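Local coordinates for protein yjcS (PDB 1Q8B), which is of unknown function but belongs to the antibiotic biosynthesis monooxygenase (ABM) family of dimeric alpha-beta barrel proteins, and probably has catalytic activity, at residues Y15-L20 against K62-E67; E34-E39 against T50-P55; S24-N29 against Q90-V95. One frame throughout, in Å; residues are numbered along the deposited sequence.

Contact 1: Y15-L20 against K62-E67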
loop_
_atom_site.group_PDB
_atom_site.type_symbol
_atom_site.label_atom_id
_atom_site.label_comp_id
_atom_site.label_asym_id
_atom_site.label_seq_id
_atom_site.Cartn_x
_atom_site.Cartn_y
_atom_site.Cartn_z
ATOM N N TYR A 15 2.818 2.208 -16.185
ATOM C CA TYR A 15 2.333 3.581 -16.323
ATOM C C TYR A 15 0.905 3.792 -15.842
ATOM O O TYR A 15 0.013 2.978 -16.108
ATOM C CB TYR A 15 2.371 4.025 -17.788
ATOM C CG TYR A 15 3.701 4.518 -18.304
ATOM C CD1 TYR A 15 4.700 3.625 -18.682
ATOM C CD2 TYR A 15 3.928 5.886 -18.487
ATOM C CE1 TYR A 15 5.891 4.082 -19.242
ATOM C CE2 TYR A 15 5.112 6.354 -19.041
ATOM C CZ TYR A 15 6.086 5.450 -19.418
ATOM O OH TYR A 15 7.253 5.911 -19.976
ATOM N N ILE A 16 0.685 4.911 -15.165
ATOM C CA ILE A 16 -0.646 5.248 -14.698
ATOM C C ILE A 16 -0.937 6.729 -14.866
ATOM O O ILE A 16 -0.123 7.575 -14.499
ATOM C CB ILE A 16 -0.855 4.906 -13.206
ATOM C CG1 ILE A 16 -0.840 3.390 -12.996
ATOM C CG2 ILE A 16 -2.200 5.472 -12.735
ATOM C CD1 ILE A 16 -1.099 2.973 -11.560
ATOM N N THR A 17 -2.093 7.029 -15.450
ATOM C CA THR A 17 -2.548 8.405 -15.599
ATOM C C THR A 17 -3.916 8.381 -14.947
ATOM O O THR A 17 -4.761 7.555 -15.293
ATOM C CB THR A 17 -2.699 8.838 -17.067
ATOM O OG1 THR A 17 -1.413 8.847 -17.685
ATOM C CG2 THR A 17 -3.295 10.248 -17.154
ATOM N N ALA A 18 -4.133 9.271 -13.990
ATOM C CA ALA A 18 -5.406 9.294 -13.302
ATOM C C ALA A 18 -5.894 10.709 -13.085
ATOM O O ALA A 18 -5.106 11.644 -12.962
ATOM C CB ALA A 18 -5.282 8.576 -11.963
ATOM N N CYS A 19 -7.209 10.858 -13.054
ATOM C CA CYS A 19 -7.821 12.146 -12.817
ATOM C C CYS A 19 -8.615 11.987 -11.544
ATOM O O CYS A 19 -9.477 11.109 -11.454
ATOM C CB CYS A 19 -8.766 12.528 -13.956
ATOM S SG CYS A 19 -9.545 14.156 -13.712
ATOM N N LEU A 20 -8.312 12.824 -10.559
ATOM C CA LEU A 20 -9.001 12.788 -9.282
ATOM C C LEU A 20 -10.053 13.883 -9.188
ATOM O O LEU A 20 -9.833 15.018 -9.614
ATOM C CB LEU A 20 -8.018 12.988 -8.125
ATOM C CG LEU A 20 -6.794 12.089 -7.963
ATOM C CD1 LEU A 20 -6.129 12.414 -6.637
ATOM C CD2 LEU A 20 -7.198 10.627 -7.999
ATOM N N LYS A 62 -10.453 19.390 -9.926
ATOM C CA LYS A 62 -9.864 18.099 -10.268
ATOM C C LYS A 62 -8.348 18.180 -10.189
ATOM O O LYS A 62 -7.767 19.259 -10.324
ATOM C CB LYS A 62 -10.274 17.675 -11.680
ATOM C CG LYS A 62 -11.736 17.283 -11.828
ATOM C CD LYS A 62 -12.085 17.067 -13.290
ATOM C CE LYS A 62 -13.465 16.458 -13.432
ATOM N NZ LYS A 62 -14.446 17.192 -12.599
ATOM N N ILE A 63 -7.717 17.031 -9.964
ATOM C CA ILE A 63 -6.269 16.943 -9.867
ATOM C C ILE A 63 -5.813 15.809 -10.768
ATOM O O ILE A 63 -6.403 14.731 -10.763
ATOM C CB ILE A 63 -5.821 16.660 -8.416
ATOM C CG1 ILE A 63 -6.210 17.840 -7.521
ATOM C CG2 ILE A 63 -4.315 16.423 -8.364
ATOM C CD1 ILE A 63 -5.953 17.603 -6.053
HETATM N N MSE A 64 -4.764 16.055 -11.543
HETATM C CA MSE A 64 -4.250 15.045 -12.451
HETATM C C MSE A 64 -2.982 14.387 -11.922
HETATM O O MSE A 64 -2.136 15.057 -11.327
HETATM C CB MSE A 64 -3.962 15.672 -13.809
HETATM C CG MSE A 64 -3.654 14.660 -14.895
HETATM SE SE MSE A 64 -5.207 13.726 -15.617
HETATM C CE MSE A 64 -6.354 15.254 -15.931
ATOM N N LEU A 65 -2.855 13.076 -12.141
ATOM C CA LEU A 65 -1.674 12.337 -11.694
ATOM C C LEU A 65 -0.975 11.620 -12.846
ATOM O O LEU A 65 -1.606 10.919 -13.635
ATOM C CB LEU A 65 -2.047 11.296 -10.624
ATOM C CG LEU A 65 -2.749 11.719 -9.323
ATOM C CD1 LEU A 65 -3.026 10.469 -8.481
ATOM C CD2 LEU A 65 -1.886 12.710 -8.535
ATOM N N TRP A 66 0.336 11.820 -12.935
ATOM C CA TRP A 66 1.174 11.179 -13.948
ATOM C C TRP A 66 2.066 10.258 -13.135
ATOM O O TRP A 66 2.822 10.737 -12.289
ATOM C CB TRP A 66 2.058 12.200 -14.676
ATOM C CG TRP A 66 1.326 13.134 -15.600
ATOM C CD1 TRP A 66 0.054 12.991 -16.079
ATOM C CD2 TRP A 66 1.854 14.321 -16.213
ATOM N NE1 TRP A 66 -0.240 14.010 -16.951
ATOM C CE2 TRP A 66 0.844 14.844 -17.052
ATOM C CE3 TRP A 66 3.080 14.994 -16.134
ATOM C CZ2 TRP A 66 1.022 16.013 -17.811
ATOM C CZ3 TRP A 66 3.258 16.158 -16.892
ATOM C CH2 TRP A 66 2.232 16.652 -17.718
ATOM N N GLU A 67 1.995 8.953 -13.384
ATOM C CA GLU A 67 2.797 8.010 -12.610
ATOM C C GLU A 67 3.481 6.933 -13.440
ATOM O O GLU A 67 2.914 6.432 -14.409
ATOM C CB GLU A 67 1.916 7.307 -11.570
ATOM C CG GLU A 67 1.111 8.226 -10.658
ATOM C CD GLU A 67 0.081 7.468 -9.825
ATOM O OE1 GLU A 67 0.207 6.232 -9.676
ATOM O OE2 GLU A 67 -0.855 8.107 -9.307
#
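Ile-16, Ala-18 and Leu-20 pair with Glu-67, Leu-65 and Ile-63 in antiparallel register. Each is a hydrogen-bonded pair with two backbone bonds. Leu-20 N to Ile-63 O is short and nearly straight at 2.7 Å and 173°. Between these pairs lie the non-hydrogen-bonded pairs Thr-17 with Trp-66 and Cys-19 with Met-64. There CA-H...O contacts add to the ladder, such as Thr-17 CA to Leu-65 O at 3.3 Å.

Side-chain packing differs on the two faces. On the face of Ala-18 and Leu-20, Leu-20 CD1 meets Leu-65 CD1 at 4.1 Å, the two side chains crossing at a slant. Phe-35 of helix 28-42 packs on Leu-20 from this side. On the other face, chi2 of selenomethionine Met-64 (77°) swings its SE to 3.4 Å from Ala-18 O. Its chi3 (48°) then turns Met-64 CE to an apolar contact with Cys-19 SG at 4.0 Å.

Glu-67 brings a carboxylate to the helix-covered face. Its OE1 lies 3.9 Å from Ile-16 CB and accepts a hydrogen bond from Trp-69 NE1.

These are the two central strands of the four-stranded antiparallel sheet of the ferredoxin-like alpha-beta fold used by the ABM family.

Contact 2: E34-E39 against T50-P55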
loop_
_atom_site.group_PDB
_atom_site.type_symbol
_atom_site.label_atom_id
_atom_site.label_comp_id
_atom_site.label_asym_id
_atom_site.label_seq_id
_atom_site.Cartn_x
_atom_site.Cartn_y
_atom_site.Cartn_z
ATOM N N GLU A 34 -0.828 19.448 0.067
ATOM C CA GLU A 34 -0.834 18.083 0.576
ATOM C C GLU A 34 -0.367 17.142 -0.516
ATOM O O GLU A 34 0.364 16.185 -0.254
ATOM C CB GLU A 34 -2.235 17.685 1.047
ATOM C CG GLU A 34 -2.551 18.181 2.436
ATOM C CD GLU A 34 -1.513 17.720 3.450
ATOM O OE1 GLU A 34 -1.448 16.503 3.732
ATOM O OE2 GLU A 34 -0.754 18.577 3.955
ATOM N N PHE A 35 -0.785 17.417 -1.748
ATOM C CA PHE A 35 -0.367 16.578 -2.858
ATOM C C PHE A 35 1.109 16.784 -3.195
ATOM O O PHE A 35 1.776 15.862 -3.661
ATOM C CB PHE A 35 -1.263 16.816 -4.075
ATOM C CG PHE A 35 -2.526 16.006 -4.044
ATOM C CD1 PHE A 35 -3.601 16.393 -3.257
ATOM C CD2 PHE A 35 -2.604 14.803 -4.730
ATOM C CE1 PHE A 35 -4.725 15.593 -3.149
ATOM C CE2 PHE A 35 -3.722 14.000 -4.629
ATOM C CZ PHE A 35 -4.782 14.393 -3.836
ATOM N N LYS A 36 1.629 17.980 -2.946
ATOM C CA LYS A 36 3.037 18.224 -3.214
ATOM C C LYS A 36 3.888 17.500 -2.182
ATOM O O LYS A 36 4.950 16.975 -2.505
ATOM C CB LYS A 36 3.331 19.722 -3.214
ATOM C CG LYS A 36 2.802 20.410 -4.466
ATOM C CD LYS A 36 3.399 19.759 -5.713
ATOM C CE LYS A 36 2.682 20.156 -6.990
ATOM N NZ LYS A 36 3.286 19.431 -8.148
ATOM N N LYS A 37 3.423 17.454 -0.937
ATOM C CA LYS A 37 4.173 16.747 0.092
ATOM C C LYS A 37 4.146 15.263 -0.248
ATOM O O LYS A 37 5.163 14.568 -0.133
ATOM C CB LYS A 37 3.561 16.981 1.472
ATOM C CG LYS A 37 3.617 18.438 1.933
ATOM C CD LYS A 37 3.477 18.564 3.445
ATOM C CE LYS A 37 2.209 17.891 3.949
ATOM N NZ LYS A 37 2.143 17.861 5.444
ATOM N N LEU A 38 2.979 14.780 -0.673
ATOM C CA LEU A 38 2.830 13.377 -1.055
ATOM C C LEU A 38 3.748 13.072 -2.232
ATOM O O LEU A 38 4.426 12.049 -2.246
ATOM C CB LEU A 38 1.384 13.072 -1.451
ATOM C CG LEU A 38 1.150 11.669 -2.021
ATOM C CD1 LEU A 38 1.474 10.617 -0.966
ATOM C CD2 LEU A 38 -0.291 11.544 -2.482
ATOM N N GLU A 39 3.764 13.974 -3.213
ATOM C CA GLU A 39 4.602 13.809 -4.392
ATOM C C GLU A 39 6.066 13.703 -3.996
ATOM O O GLU A 39 6.809 12.869 -4.519
ATOM C CB GLU A 39 4.415 14.988 -5.358
ATOM C CG GLU A 39 5.486 15.048 -6.440
ATOM C CD GLU A 39 5.135 15.969 -7.599
ATOM O OE1 GLU A 39 6.025 16.223 -8.440
ATOM O OE2 GLU A 39 3.977 16.429 -7.680
ATOM N N THR A 50 8.451 7.730 -11.455
ATOM C CA THR A 50 8.000 9.118 -11.447
ATOM C C THR A 50 6.590 9.238 -10.865
ATOM O O THR A 50 5.778 8.320 -10.964
ATOM C CB THR A 50 7.997 9.772 -12.874
ATOM O OG1 THR A 50 6.981 9.175 -13.683
ATOM C CG2 THR A 50 9.331 9.599 -13.557
ATOM N N PHE A 51 6.321 10.372 -10.236
ATOM C CA PHE A 51 5.018 10.660 -9.661
ATOM C C PHE A 51 4.901 12.173 -9.660
ATOM O O PHE A 51 5.743 12.864 -9.086
ATOM C CB PHE A 51 4.908 10.147 -8.223
ATOM C CG PHE A 51 3.522 10.290 -7.630
ATOM C CD1 PHE A 51 2.618 9.232 -7.666
ATOM C CD2 PHE A 51 3.119 11.492 -7.045
ATOM C CE1 PHE A 51 1.332 9.364 -7.126
ATOM C CE2 PHE A 51 1.836 11.636 -6.503
ATOM C CZ PHE A 51 0.941 10.570 -6.542
ATOM N N HIS A 52 3.868 12.691 -10.310
ATOM C CA HIS A 52 3.670 14.131 -10.370
ATOM C C HIS A 52 2.185 14.446 -10.313
ATOM O O HIS A 52 1.378 13.815 -10.992
ATOM C CB HIS A 52 4.286 14.688 -11.661
ATOM C CG HIS A 52 4.254 16.184 -11.759
ATOM N ND1 HIS A 52 4.810 17.006 -10.803
ATOM C CD2 HIS A 52 3.745 17.004 -12.711
ATOM C CE1 HIS A 52 4.647 18.267 -11.161
ATOM N NE2 HIS A 52 4.004 18.294 -12.314
ATOM N N ALA A 53 1.831 15.421 -9.488
ATOM C CA ALA A 53 0.443 15.822 -9.330
ATOM C C ALA A 53 0.290 17.301 -9.676
ATOM O O ALA A 53 1.166 18.107 -9.357
ATOM C CB ALA A 53 -0.008 15.574 -7.892
ATOM N N TYR A 54 -0.811 17.654 -10.339
ATOM C CA TYR A 54 -1.056 19.042 -10.687
ATOM C C TYR A 54 -2.553 19.258 -10.865
ATOM O O TYR A 54 -3.285 18.347 -11.254
ATOM C CB TYR A 54 -0.272 19.429 -11.949
ATOM C CG TYR A 54 -0.884 18.978 -13.246
ATOM C CD1 TYR A 54 -1.880 19.732 -13.870
ATOM C CD2 TYR A 54 -0.457 17.805 -13.860
ATOM C CE1 TYR A 54 -2.441 19.326 -15.086
ATOM C CE2 TYR A 54 -1.003 17.391 -15.066
ATOM C CZ TYR A 54 -1.997 18.153 -15.677
ATOM O OH TYR A 54 -2.540 17.729 -16.869
ATOM N N PRO A 55 -3.029 20.477 -10.575
ATOM C CA PRO A 55 -4.455 20.800 -10.695
ATOM C C PRO A 55 -4.915 21.225 -12.079
ATOM O O PRO A 55 -4.176 21.886 -12.811
ATOM C CB PRO A 55 -4.624 21.930 -9.689
ATOM C CG PRO A 55 -3.341 22.715 -9.901
ATOM C CD PRO A 55 -2.272 21.620 -10.020
#
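The axis of helix segment 34-39 runs antiparallel to that of strand 50-55, at 172° and with a closest approach of 8.1 Å. This is helix-on-sheet packing in the ferredoxin-like ABM fold, with the helix over an outermost strand of the chain's sheet.

Apolar contacts line the inner side. Phe-35 CD2 meets Ala-53 CB at 4.2 Å. Phe-51 CD2 lies 3.8 Å from Glu-39 CA, and Phe-51 CZ approaches Leu-38 CD2. Leu-38 also packs on helix 82-88.

The polar part centres on Glu-39. Its CG is anti to the backbone N (chi1 167°) and the chain is extended, which carries the carboxylate across to the strand. OE2 accepts from two donors on opposite faces of the carboxylate plane. One is the backbone Ala-53 N. The other is Lys-36 NZ, 3.1 Å from Glu-39 OE2, in a salt bridge within the helix. Lys-36 NZ also donates to Ala-53 O at 2.8 Å. Lysine and glutamate thus take both backbone polar groups of Ala-53, and the strand edge is held to the helix.

His-52 completes the network. Its ring stands almost perpendicular to the carboxylate. His-52 ND1 donates to the syn side of Glu-39 OE1 at 2.8 Å, nearly straight at 177°, with OE1 in the ring plane.

Contact 3: S24-N29 against Q90-V95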
loop_
_atom_site.group_PDB
_atom_site.type_symbol
_atom_site.label_atom_id
_atom_site.label_comp_id
_atom_site.label_asym_id
_atom_site.label_seq_id
_atom_site.Cartn_x
_atom_site.Cartn_y
_atom_site.Cartn_z
ATOM N N SER A 24 -13.625 17.434 -1.411
ATOM C CA SER A 24 -13.430 18.289 -0.249
ATOM C C SER A 24 -13.820 19.708 -0.654
ATOM O O SER A 24 -13.831 20.039 -1.841
ATOM C CB SER A 24 -11.962 18.265 0.176
ATOM O OG SER A 24 -11.674 19.313 1.085
ATOM N N ASP A 25 -14.145 20.547 0.322
ATOM C CA ASP A 25 -14.513 21.927 0.025
ATOM C C ASP A 25 -13.389 22.868 0.430
ATOM O O ASP A 25 -13.570 24.081 0.488
ATOM C CB ASP A 25 -15.815 22.312 0.747
ATOM C CG ASP A 25 -15.681 22.293 2.264
ATOM O OD1 ASP A 25 -16.716 22.460 2.947
ATOM O OD2 ASP A 25 -14.552 22.117 2.777
ATOM N N LYS A 26 -12.224 22.302 0.710
ATOM C CA LYS A 26 -11.081 23.107 1.105
ATOM C C LYS A 26 -10.502 23.858 -0.081
ATOM O O LYS A 26 -10.818 23.558 -1.232
ATOM C CB LYS A 26 -10.000 22.227 1.735
ATOM C CG LYS A 26 -10.406 21.629 3.067
ATOM C CD LYS A 26 -9.261 20.887 3.719
ATOM C CE LYS A 26 -9.692 20.334 5.065
ATOM N NZ LYS A 26 -8.647 19.455 5.671
ATOM N N ASP A 27 -9.657 24.839 0.223
ATOM C CA ASP A 27 -8.998 25.663 -0.781
ATOM C C ASP A 27 -8.096 24.803 -1.665
ATOM O O ASP A 27 -7.294 24.020 -1.159
ATOM C CB ASP A 27 -8.160 26.740 -0.082
ATOM C CG ASP A 27 -7.405 27.626 -1.062
ATOM O OD1 ASP A 27 -8.065 28.403 -1.794
ATOM O OD2 ASP A 27 -6.156 27.546 -1.101
ATOM N N LEU A 28 -8.221 24.962 -2.982
ATOM C CA LEU A 28 -7.423 24.193 -3.934
ATOM C C LEU A 28 -5.922 24.276 -3.642
ATOM O O LEU A 28 -5.192 23.301 -3.837
ATOM C CB LEU A 28 -7.705 24.673 -5.362
ATOM C CG LEU A 28 -6.992 23.965 -6.525
ATOM C CD1 LEU A 28 -7.357 22.479 -6.558
ATOM C CD2 LEU A 28 -7.383 24.634 -7.836
ATOM N N ASN A 29 -5.462 25.434 -3.176
ATOM C CA ASN A 29 -4.046 25.607 -2.861
ATOM C C ASN A 29 -3.684 24.749 -1.664
ATOM O O ASN A 29 -2.652 24.082 -1.660
ATOM C CB ASN A 29 -3.722 27.069 -2.538
ATOM C CG ASN A 29 -4.137 28.018 -3.639
ATOM O OD1 ASN A 29 -3.714 27.876 -4.792
ATOM N ND2 ASN A 29 -4.972 29.000 -3.293
ATOM N N GLN A 90 -7.682 11.972 4.781
ATOM C CA GLN A 90 -8.267 13.312 4.694
ATOM C C GLN A 90 -9.498 13.348 3.794
ATOM O O GLN A 90 -10.250 14.322 3.799
ATOM C CB GLN A 90 -7.221 14.312 4.186
ATOM C CG GLN A 90 -6.073 14.513 5.158
ATOM C CD GLN A 90 -5.050 15.514 4.674
ATOM O OE1 GLN A 90 -5.370 16.673 4.426
ATOM N NE2 GLN A 90 -3.810 15.072 4.541
ATOM N N GLU A 91 -9.692 12.288 3.015
ATOM C CA GLU A 91 -10.839 12.187 2.121
ATOM C C GLU A 91 -11.008 13.438 1.271
ATOM O O GLU A 91 -12.098 14.000 1.196
ATOM C CB GLU A 91 -12.108 11.967 2.937
ATOM C CG GLU A 91 -12.038 10.791 3.880
ATOM C CD GLU A 91 -13.159 10.807 4.901
ATOM O OE1 GLU A 91 -13.230 9.861 5.714
ATOM O OE2 GLU A 91 -13.966 11.765 4.894
ATOM N N LEU A 92 -9.934 13.864 0.621
ATOM C CA LEU A 92 -9.974 15.062 -0.207
ATOM C C LEU A 92 -10.430 14.770 -1.627
ATOM O O LEU A 92 -10.985 15.640 -2.298
ATOM C CB LEU A 92 -8.587 15.697 -0.254
ATOM C CG LEU A 92 -7.979 16.083 1.096
ATOM C CD1 LEU A 92 -6.494 16.406 0.926
ATOM C CD2 LEU A 92 -8.757 17.263 1.675
ATOM N N THR A 93 -10.208 13.538 -2.075
ATOM C CA THR A 93 -10.552 13.145 -3.438
ATOM C C THR A 93 -11.075 11.715 -3.569
ATOM O O THR A 93 -11.164 10.963 -2.602
ATOM C CB THR A 93 -9.301 13.203 -4.354
ATOM O OG1 THR A 93 -8.311 12.293 -3.849
ATOM C CG2 THR A 93 -8.707 14.604 -4.395
ATOM N N GLU A 94 -11.415 11.375 -4.806
ATOM C CA GLU A 94 -11.841 10.042 -5.202
ATOM C C GLU A 94 -11.415 10.002 -6.668
ATOM O O GLU A 94 -11.353 11.048 -7.320
ATOM C CB GLU A 94 -13.361 9.833 -5.040
ATOM C CG GLU A 94 -14.267 10.758 -5.811
ATOM C CD GLU A 94 -15.735 10.444 -5.568
ATOM O OE1 GLU A 94 -16.081 10.028 -4.441
ATOM O OE2 GLU A 94 -16.549 10.625 -6.491
ATOM N N VAL A 95 -11.073 8.821 -7.172
ATOM C CA VAL A 95 -10.646 8.695 -8.563
ATOM C C VAL A 95 -11.849 8.726 -9.498
ATOM O O VAL A 95 -12.803 7.972 -9.317
ATOM C CB VAL A 95 -9.866 7.377 -8.791
ATOM C CG1 VAL A 95 -9.485 7.237 -10.255
ATOM C CG2 VAL A 95 -8.627 7.358 -7.924
HETATM O O HOH W 1 -9.797 16.957 4.968
#
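Ser-24 and Leu-92 meet through their first torsions. In Ser-24, OG lies opposite the backbone N and beside the carbonyl carbon (chi1 166°). In Leu-92, CG lies opposite the carbonyl carbon (chi1 -58°), and the branch ending in CD2 reaches the serine. Leu-92 CD2 comes to 3.6 Å from Ser-24 OG and 3.7 Å from Ser-24 CB, so the methyl rests against the hydroxymethyl group.

The same serine torsion lets OG turn back on its own loop. Ser-24 OG accepts from Lys-26 N at 3.1 Å in a nearly straight bond. This is an ST turn. The backbone joins the segments directly only through a weak bond, Ser-24 N to Leu-92 O, at 3.3 Å and 142°. Leu-92 also makes a backbone hydrogen bond with Ile-23, just beyond the paired ends of strands 13-22 and 93-103.

Lys-26 supplies the longer reach. Its chain is extended beyond CG and crosses the Leu-92 side chain at about a right angle, with Lys-26 CD 4.2 Å from Leu-92 CD2. Lys-26 NZ donates to a water at 2.8 Å. That water donates to Gln-90 O at 2.9 Å and so bridges the two segments. The Gln-90 side chain instead gives NE2 to Glu-34 OE1 on helix 28-42. Arg-61 NH2 binds the carbonyl oxygens of Ser-24 and Lys-26 and ties the loop to the residue just before strand 62-69.

The contact joins the loop before helix 28-42 to the turn that leads from helix 82-88 into strand 93-103. It lies at the surface. One weak backbone bond, one water bridge and van der Waals contact of Leu-92 CD2 with Ser-24 and the Lys-26 chain imply a modest direct tie, with the lysine ammonium linked to the facing backbone through solvent.

Contacts 1 and 2 have centres 10 Å apart, contacts 2 and 3 13 Å, and contacts 1 and 3 15 Å. All reach one antiparallel sheet, ordered 48-55, 62-69, 13-22, 93-103. Contact 1 joins its two inner strands. Contact 2 sets helix 28-42 on strand 48-55, which neighbours 62-69. Contact 3 lies near the start of that helix, where strand 93-103 begins beside 13-22. Along the chain, contact 2 is nested inside the loops closed by both others, while contacts 1 and 3 alternate. Phe-35 touches Leu-20, Ala-53 and Thr-93, so one side chain of the helix meets all three contacts. Together they join the sheet, helix 28-42 and the turn into strand 93-103 in one ABM domain.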